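Local coordinates for porin (Rhodobacter blasticus, PDB 3PRN), which assembles as a homotrimer in the outer membrane and forms channels that let small hydrophilic solutes of up to about 0.6 kDa diffuse passively, at residues A[159-164]-A[187-192]; A[110-115]-A[213-218]. The protein carries 1 engineered substitution. All blocks are in the same frame, centred on the assembly; numbering follows the deposited sequence.

Contact 1 of 2, residues A[159-164]-A[187-192]; sequences LVTEEF and GIVDND
The backbones of 159-164 and 187-192 come closest at Thr-161 and Gly-187, whose CA atoms lie 5.1 Å apart. Residues 160-162 run extended into strand 163-171. Residues 188-191 form a type II beta turn, closed by Asn-191 N to Ile-188 O at 3.0 Å. Gly-187, just before this turn, has the positive phi glycine readily adopts.

On the side of 159-164, Thr-161 carries most of the contact. Its CB rests against the carbonyl of Gly-187, 3.5 Å from Gly-187 O. With CG2 anti to the backbone N, the methyl also lies along this carbonyl. The other branch, OG1, touches a methyl of Val-189, 3.5 Å from Val-189 CG2. The two branched side chains cross at about a right angle. These touches are van der Waals packing. Thr-161 O is covered here and has no polar partner in the model.

Glu-163 only grazes Gly-187, with CB 4.5 Å from Gly-187 N. Its carboxylate is held elsewhere, with OE2 accepting from the backbone N of Gly-186 and of Phe-115. The contact is surface loop packing at one end of a porin beta-barrel, between the entry to strand 163-171 and the 175-183 to 193-200 hairpin loop.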
ATOM      1  N   LEU A 159     -32.693  -4.987 -10.616  1.00 43.93           N
ATOM      2  CA  LEU A 159     -32.814  -3.730  -9.890  1.00 43.24           C
ATOM      3  C   LEU A 159     -31.690  -2.747 -10.174  1.00 42.81           C
ATOM      4  O   LEU A 159     -31.655  -1.649  -9.569  1.00 43.03           O
ATOM      5  CB  LEU A 159     -32.874  -4.058  -8.380  1.00 45.50           C
ATOM      6  CG  LEU A 159     -34.108  -4.930  -8.009  1.00 47.32           C
ATOM      7  CD1 LEU A 159     -33.998  -5.488  -6.614  1.00 47.17           C
ATOM      8  CD2 LEU A 159     -35.369  -4.075  -8.136  1.00 48.02           C
ATOM      9  N   VAL A 160     -30.689  -3.108 -10.995  1.00 41.43           N
ATOM     10  CA  VAL A 160     -29.564  -2.175 -11.247  1.00 39.55           C
ATOM     11  C   VAL A 160     -29.338  -2.050 -12.738  1.00 37.10           C
ATOM     12  O   VAL A 160     -29.733  -2.925 -13.514  1.00 37.24           O
ATOM     13  CB  VAL A 160     -28.268  -2.615 -10.521  1.00 42.51           C
ATOM     14  CG1 VAL A 160     -28.520  -2.628  -9.008  1.00 43.59           C
ATOM     15  CG2 VAL A 160     -27.795  -3.975 -10.925  1.00 43.34           C
ATOM     16  N   THR A 161     -28.722  -1.002 -13.198  1.00 36.02           N
ATOM     17  CA  THR A 161     -28.470  -0.871 -14.634  1.00 34.40           C
ATOM     18  C   THR A 161     -27.054  -1.348 -14.930  1.00 33.49           C
ATOM     19  O   THR A 161     -26.124  -0.767 -14.382  1.00 33.23           O
ATOM     20  CB  THR A 161     -28.548   0.630 -15.019  1.00 35.57           C
ATOM     21  OG1 THR A 161     -29.802   1.131 -14.541  1.00 38.09           O
ATOM     22  CG2 THR A 161     -28.363   0.868 -16.486  1.00 36.07           C
ATOM     23  N   GLU A 162     -26.892  -2.328 -15.764  1.00 32.61           N
ATOM     24  CA  GLU A 162     -25.547  -2.816 -16.091  1.00 32.27           C
ATOM     25  C   GLU A 162     -25.094  -2.191 -17.403  1.00 31.11           C
ATOM     26  O   GLU A 162     -25.944  -1.868 -18.223  1.00 31.33           O
ATOM     27  CB  GLU A 162     -25.558  -4.350 -16.220  1.00 33.47           C
ATOM     28  CG  GLU A 162     -25.819  -4.988 -14.853  1.00 34.96           C
ATOM     29  CD  GLU A 162     -27.283  -5.317 -14.649  1.00 39.51           C
ATOM     30  OE1 GLU A 162     -28.059  -5.414 -15.624  1.00 39.98           O
ATOM     31  OE2 GLU A 162     -27.708  -5.479 -13.476  1.00 40.61           O
ATOM     32  N   GLU A 163     -23.784  -2.023 -17.593  1.00 30.16           N
ATOM     33  CA  GLU A 163     -23.251  -1.433 -18.796  1.00 27.56           C
ATOM     34  C   GLU A 163     -22.682  -2.529 -19.692  1.00 28.46           C
ATOM     35  O   GLU A 163     -21.892  -3.369 -19.257  1.00 27.32           O
ATOM     36  CB  GLU A 163     -22.143  -0.436 -18.440  1.00 25.53           C
ATOM     37  CG  GLU A 163     -21.456   0.136 -19.669  1.00 23.46           C
ATOM     38  CD  GLU A 163     -20.167   0.854 -19.317  1.00 26.39           C
ATOM     39  OE1 GLU A 163     -19.061   0.200 -19.288  1.00 25.67           O
ATOM     40  OE2 GLU A 163     -20.192   2.110 -19.039  1.00 25.20           O
ATOM     41  N   PHE A 164     -23.100  -2.530 -20.943  1.00 27.22           N
ATOM     42  CA  PHE A 164     -22.569  -3.502 -21.908  1.00 28.02           C
ATOM     43  C   PHE A 164     -21.890  -2.755 -23.042  1.00 27.06           C
ATOM     44  O   PHE A 164     -22.463  -1.836 -23.643  1.00 27.14           O
ATOM     45  CB  PHE A 164     -23.660  -4.403 -22.477  1.00 33.25           C
ATOM     46  CG  PHE A 164     -23.075  -5.367 -23.508  1.00 40.61           C
ATOM     47  CD1 PHE A 164     -22.247  -6.418 -23.094  1.00 43.35           C
ATOM     48  CD2 PHE A 164     -23.351  -5.183 -24.865  1.00 43.66           C
ATOM     49  CE1 PHE A 164     -21.687  -7.282 -24.043  1.00 45.07           C
ATOM     50  CE2 PHE A 164     -22.788  -6.044 -25.814  1.00 45.78           C
ATOM     51  CZ  PHE A 164     -21.955  -7.093 -25.403  1.00 46.35           C
ATOM     52  N   GLY A 187     -23.760   3.143 -16.250  1.00 28.45           N
ATOM     53  CA  GLY A 187     -24.877   2.667 -15.432  1.00 29.69           C
ATOM     54  C   GLY A 187     -26.043   3.681 -15.492  1.00 30.74           C
ATOM     55  O   GLY A 187     -26.904   3.657 -14.624  1.00 30.51           O
ATOM     56  N   ILE A 188     -26.102   4.503 -16.526  1.00 31.41           N
ATOM     57  CA  ILE A 188     -27.196   5.483 -16.689  1.00 32.26           C
ATOM     58  C   ILE A 188     -28.147   4.972 -17.762  1.00 32.78           C
ATOM     59  O   ILE A 188     -27.732   4.784 -18.922  1.00 31.67           O
ATOM     60  CB  ILE A 188     -26.586   6.829 -17.095  1.00 33.98           C
ATOM     61  CG1 ILE A 188     -25.684   7.296 -15.930  1.00 35.19           C
ATOM     62  CG2 ILE A 188     -27.655   7.877 -17.409  1.00 33.28           C
ATOM     63  CD1 ILE A 188     -24.620   8.274 -16.413  1.00 36.50           C
ATOM     64  N   VAL A 189     -29.398   4.713 -17.370  1.00 32.91           N
ATOM     65  CA  VAL A 189     -30.349   4.178 -18.357  1.00 34.51           C
ATOM     66  C   VAL A 189     -30.432   5.082 -19.583  1.00 34.01           C
ATOM     67  O   VAL A 189     -30.574   6.288 -19.426  1.00 34.59           O
ATOM     68  CB  VAL A 189     -31.776   4.110 -17.719  1.00 38.67           C
ATOM     69  CG1 VAL A 189     -32.764   3.504 -18.703  1.00 39.41           C
ATOM     70  CG2 VAL A 189     -31.748   3.284 -16.438  1.00 40.33           C
ATOM     71  N   ASP A 190     -30.428   4.502 -20.755  1.00 34.48           N
ATOM     72  CA  ASP A 190     -30.540   5.099 -22.042  1.00 35.44           C
ATOM     73  C   ASP A 190     -29.365   5.966 -22.457  1.00 34.51           C
ATOM     74  O   ASP A 190     -29.453   6.644 -23.497  1.00 34.81           O
ATOM     75  CB  ASP A 190     -31.846   5.912 -22.188  1.00 42.19           C
ATOM     76  CG  ASP A 190     -33.064   4.983 -22.080  1.00 47.30           C
ATOM     77  OD1 ASP A 190     -33.055   3.837 -22.586  1.00 49.27           O
ATOM     78  OD2 ASP A 190     -34.064   5.415 -21.442  1.00 51.35           O
ATOM     79  N   ASN A 191     -28.263   5.920 -21.699  1.00 33.52           N
ATOM     80  CA  ASN A 191     -27.077   6.710 -22.102  1.00 31.82           C
ATOM     81  C   ASN A 191     -26.321   5.852 -23.096  1.00 31.98           C
ATOM     82  O   ASN A 191     -25.400   5.123 -22.680  1.00 31.58           O
ATOM     83  CB  ASN A 191     -26.275   6.994 -20.829  1.00 29.83           C
ATOM     84  CG  ASN A 191     -25.063   7.848 -21.093  1.00 31.80           C
ATOM     85  OD1 ASN A 191     -25.058   8.687 -22.000  1.00 30.73           O
ATOM     86  ND2 ASN A 191     -23.990   7.628 -20.300  1.00 30.66           N
ATOM     87  N   ASP A 192     -26.721   5.789 -24.354  1.00 30.55           N
ATOM     88  CA  ASP A 192     -26.083   4.915 -25.313  1.00 30.35           C
ATOM     89  C   ASP A 192     -25.077   5.714 -26.134  1.00 29.89           C
ATOM     90  O   ASP A 192     -25.405   6.768 -26.710  1.00 30.25           O
ATOM     91  CB  ASP A 192     -27.073   4.160 -26.195  1.00 32.70           C
ATOM     92  CG  ASP A 192     -28.151   3.460 -25.399  1.00 35.98           C
ATOM     93  OD1 ASP A 192     -27.918   2.921 -24.301  1.00 34.03           O
ATOM     94  OD2 ASP A 192     -29.344   3.488 -25.852  1.00 39.13           O
TER

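Contact 2 of 2, residues A[110-115]-A[213-218]; sequences AQSSFF and YDNGLS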
ATOM      1  N   ALA A 110     -13.874  12.186 -26.075  1.00 23.18           N
ATOM      2  CA  ALA A 110     -15.315  12.049 -25.968  1.00 23.57           C
ATOM      3  C   ALA A 110     -15.864  12.761 -24.732  1.00 25.06           C
ATOM      4  O   ALA A 110     -15.331  12.615 -23.618  1.00 24.45           O
ATOM      5  CB  ALA A 110     -15.659  10.575 -25.878  1.00 23.02           C
ATOM      6  N   GLN A 111     -16.972  13.488 -24.901  1.00 25.15           N
ATOM      7  CA  GLN A 111     -17.576  14.172 -23.755  1.00 26.70           C
ATOM      8  C   GLN A 111     -18.801  13.385 -23.267  1.00 27.42           C
ATOM      9  O   GLN A 111     -19.920  13.897 -23.226  1.00 29.50           O
ATOM     10  CB  GLN A 111     -18.048  15.574 -24.179  1.00 26.58           C
ATOM     11  CG  GLN A 111     -16.937  16.414 -24.781  1.00 25.67           C
ATOM     12  CD  GLN A 111     -15.930  16.832 -23.729  1.00 27.47           C
ATOM     13  OE1 GLN A 111     -16.307  17.491 -22.763  1.00 28.38           O
ATOM     14  NE2 GLN A 111     -14.669  16.479 -23.852  1.00 27.22           N
ATOM     15  N   SER A 112     -18.588  12.132 -22.912  1.00 27.41           N
ATOM     16  CA  SER A 112     -19.679  11.280 -22.394  1.00 27.00           C
ATOM     17  C   SER A 112     -19.212  10.635 -21.095  1.00 26.99           C
ATOM     18  O   SER A 112     -18.039  10.803 -20.694  1.00 25.64           O
ATOM     19  CB  SER A 112     -20.062  10.218 -23.425  1.00 29.27           C
ATOM     20  OG  SER A 112     -18.902   9.578 -23.922  1.00 31.66           O
ATOM     21  N   SER A 113     -20.092  10.003 -20.381  1.00 26.85           N
ATOM     22  CA  SER A 113     -19.834   9.305 -19.133  1.00 26.00           C
ATOM     23  C   SER A 113     -19.882   7.810 -19.417  1.00 25.26           C
ATOM     24  O   SER A 113     -20.834   7.305 -20.023  1.00 25.03           O
ATOM     25  CB  SER A 113     -21.007   9.492 -18.144  1.00 28.74           C
ATOM     26  OG  SER A 113     -20.945  10.787 -17.566  1.00 33.61           O
ATOM     27  N   PHE A 114     -18.882   7.101 -18.986  1.00 24.46           N
ATOM     28  CA  PHE A 114     -18.854   5.651 -19.181  1.00 23.61           C
ATOM     29  C   PHE A 114     -17.900   5.044 -18.144  1.00 24.20           C
ATOM     30  O   PHE A 114     -17.055   5.780 -17.616  1.00 23.12           O
ATOM     31  CB  PHE A 114     -18.420   5.330 -20.608  1.00 22.76           C
ATOM     32  CG  PHE A 114     -17.131   6.032 -21.002  1.00 23.80           C
ATOM     33  CD1 PHE A 114     -15.910   5.403 -20.767  1.00 23.78           C
ATOM     34  CD2 PHE A 114     -17.174   7.297 -21.597  1.00 24.15           C
ATOM     35  CE1 PHE A 114     -14.721   6.039 -21.121  1.00 25.64           C
ATOM     36  CE2 PHE A 114     -15.982   7.937 -21.949  1.00 24.33           C
ATOM     37  CZ  PHE A 114     -14.754   7.309 -21.709  1.00 24.55           C
ATOM     38  N   PHE A 115     -18.077   3.761 -17.840  1.00 23.00           N
ATOM     39  CA  PHE A 115     -17.167   3.111 -16.887  1.00 23.29           C
ATOM     40  C   PHE A 115     -15.798   2.872 -17.534  1.00 22.55           C
ATOM     41  O   PHE A 115     -15.653   2.657 -18.740  1.00 22.40           O
ATOM     42  CB  PHE A 115     -17.746   1.766 -16.442  1.00 23.02           C
ATOM     43  CG  PHE A 115     -18.944   1.905 -15.549  1.00 23.75           C
ATOM     44  CD1 PHE A 115     -18.937   2.881 -14.548  1.00 23.07           C
ATOM     45  CD2 PHE A 115     -20.031   1.072 -15.710  1.00 23.29           C
ATOM     46  CE1 PHE A 115     -20.031   3.024 -13.719  1.00 24.23           C
ATOM     47  CE2 PHE A 115     -21.120   1.222 -14.870  1.00 23.84           C
ATOM     48  CZ  PHE A 115     -21.117   2.166 -13.885  1.00 24.18           C
ATOM     49  N   TYR A 213     -18.171  11.077 -32.327  1.00 27.11           N
ATOM     50  CA  TYR A 213     -18.869  10.419 -31.238  1.00 26.67           C
ATOM     51  C   TYR A 213     -20.360  10.788 -31.191  1.00 27.40           C
ATOM     52  O   TYR A 213     -20.731  11.960 -31.437  1.00 27.19           O
ATOM     53  CB  TYR A 213     -18.338  10.957 -29.860  1.00 26.97           C
ATOM     54  CG  TYR A 213     -16.856  10.631 -29.710  1.00 25.90           C
ATOM     55  CD1 TYR A 213     -16.469   9.365 -29.234  1.00 26.66           C
ATOM     56  CD2 TYR A 213     -15.914  11.538 -30.039  1.00 25.37           C
ATOM     57  CE1 TYR A 213     -15.109   9.063 -29.136  1.00 26.51           C
ATOM     58  CE2 TYR A 213     -14.563  11.250 -29.931  1.00 27.35           C
ATOM     59  CZ  TYR A 213     -14.166   9.991 -29.492  1.00 26.24           C
ATOM     60  OH  TYR A 213     -12.830   9.757 -29.394  1.00 26.80           O
ATOM     61  N   ASP A 214     -21.111   9.870 -30.659  1.00 26.61           N
ATOM     62  CA  ASP A 214     -22.457  10.085 -30.179  1.00 27.76           C
ATOM     63  C   ASP A 214     -22.299   9.989 -28.639  1.00 27.38           C
ATOM     64  O   ASP A 214     -21.926   8.912 -28.165  1.00 27.17           O
ATOM     65  CB  ASP A 214     -23.399   9.013 -30.652  1.00 30.36           C
ATOM     66  CG  ASP A 214     -24.800   9.194 -30.090  1.00 35.41           C
ATOM     67  OD1 ASP A 214     -25.028   9.677 -28.955  1.00 35.13           O
ATOM     68  OD2 ASP A 214     -25.733   8.816 -30.853  1.00 39.15           O
ATOM     69  N   ASN A 215     -22.486  11.081 -27.942  1.00 26.81           N
ATOM     70  CA  ASN A 215     -22.266  11.255 -26.547  1.00 26.73           C
ATOM     71  C   ASN A 215     -23.460  10.925 -25.690  1.00 27.05           C
ATOM     72  O   ASN A 215     -23.493  11.247 -24.519  1.00 26.38           O
ATOM     73  CB  ASN A 215     -21.662  12.619 -26.184  1.00 24.75           C
ATOM     74  CG  ASN A 215     -20.247  12.734 -26.710  1.00 27.71           C
ATOM     75  OD1 ASN A 215     -19.364  11.895 -26.408  1.00 28.98           O
ATOM     76  ND2 ASN A 215     -19.898  13.800 -27.432  1.00 23.77           N
ATOM     77  N   GLY A 216     -24.422  10.186 -26.261  1.00 27.90           N
ATOM     78  CA  GLY A 216     -25.572   9.738 -25.486  1.00 29.25           C
ATOM     79  C   GLY A 216     -26.344  10.844 -24.785  1.00 30.22           C
ATOM     80  O   GLY A 216     -26.764  11.785 -25.468  1.00 30.32           O
ATOM     81  N   LEU A 217     -26.565  10.773 -23.482  1.00 30.53           N
ATOM     82  CA  LEU A 217     -27.350  11.783 -22.784  1.00 31.36           C
ATOM     83  C   LEU A 217     -26.516  13.005 -22.420  1.00 31.66           C
ATOM     84  O   LEU A 217     -27.049  13.938 -21.811  1.00 31.53           O
ATOM     85  CB  LEU A 217     -28.037  11.207 -21.533  1.00 32.08           C
ATOM     86  CG  LEU A 217     -29.074  10.102 -21.738  1.00 34.65           C
ATOM     87  CD1 LEU A 217     -29.666   9.570 -20.421  1.00 34.26           C
ATOM     88  CD2 LEU A 217     -30.233  10.540 -22.628  1.00 34.62           C
ATOM     89  N   SER A 218     -25.214  13.055 -22.723  1.00 30.73           N
ATOM     90  CA  SER A 218     -24.448  14.235 -22.375  1.00 30.14           C
ATOM     91  C   SER A 218     -25.011  15.520 -23.000  1.00 31.07           C
ATOM     92  O   SER A 218     -25.478  15.492 -24.162  1.00 30.83           O
ATOM     93  CB  SER A 218     -23.022  14.027 -22.907  1.00 29.05           C
ATOM     94  OG  SER A 218     -22.308  15.244 -22.959  1.00 29.42           O
TER
HETATM   95  O   HOH W   1     -19.376   9.163 -26.417  1.00 36.48           O
HETATM   96  O   HOH W   2     -22.696  10.332 -21.851  1.00 29.89           O
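The ring of Tyr-213 carries Ala-110 CB over one face. The methyl stands 3.7 Å from the ring centroid and 16° off the normal, a CH-pi contact displaced toward CE1 and CD1. The ring also meets Phe-195, with the planes at about 20°, and its OH bonds to Thr-95.

The amide of Asn-215 is the second flat group. Water 1 donates to Asn-215 OD1 at 2.7 Å and to the backbone O of Asp-214. The same water accepts from Ser-112 OG at 2.6 Å, so it joins the two segments. Ser-112 OG lies between the backbone N and the carbonyl carbon (chi1 48°), which turns it to this water. Asn-215 ND2 is held by Gly-221 O and Gln-223 OE1.

A direct hydrogen bond runs from Ser-218 OG to Gln-111 O, 2.8 Å long. The carbonyl is met almost end-on, at 174°. Water 2 makes another bridge, accepting from Ser-113 N and donating to Asn-215 O.

Residues 215-218 form a type II' turn, and Gly-216 N bonds to Asp-214 OD1 in an Asx turn. Segment 110-115 belongs to the long loop between helix 88-91 and strand 131-138. As in general porins, this is probably the constriction loop that narrows the pore. Here it is fastened to strand 206-214 and the turn after it, with Phe-89 of helix 88-91 touching Ser-112 and Tyr-213 and Ile-193 of strand 193-200 touching Ser-112.

Contact 1 is at the surface, its centre about 20 Å from the centre of the chain, while contact 2 is partly buried, its centre about 13 Å from the same point. The centres of the two contacts are about 13 Å apart, and both reach the same barrel sheet. Contact 1 joins the lead-in of one strand to a nearby hairpin loop by van der Waals packing. Contact 2 ties a long loop to strand 206-214 and its following turn, using a ring face, a hydroxyl and two waters. The two contacts meet directly. The Glu-163 carboxylate reaches segment 110-115, and Asn-191 OD1 accepts from Leu-217 N at 3.0 Å. Along the chain, contact 1 is nested within the span closed by contact 2.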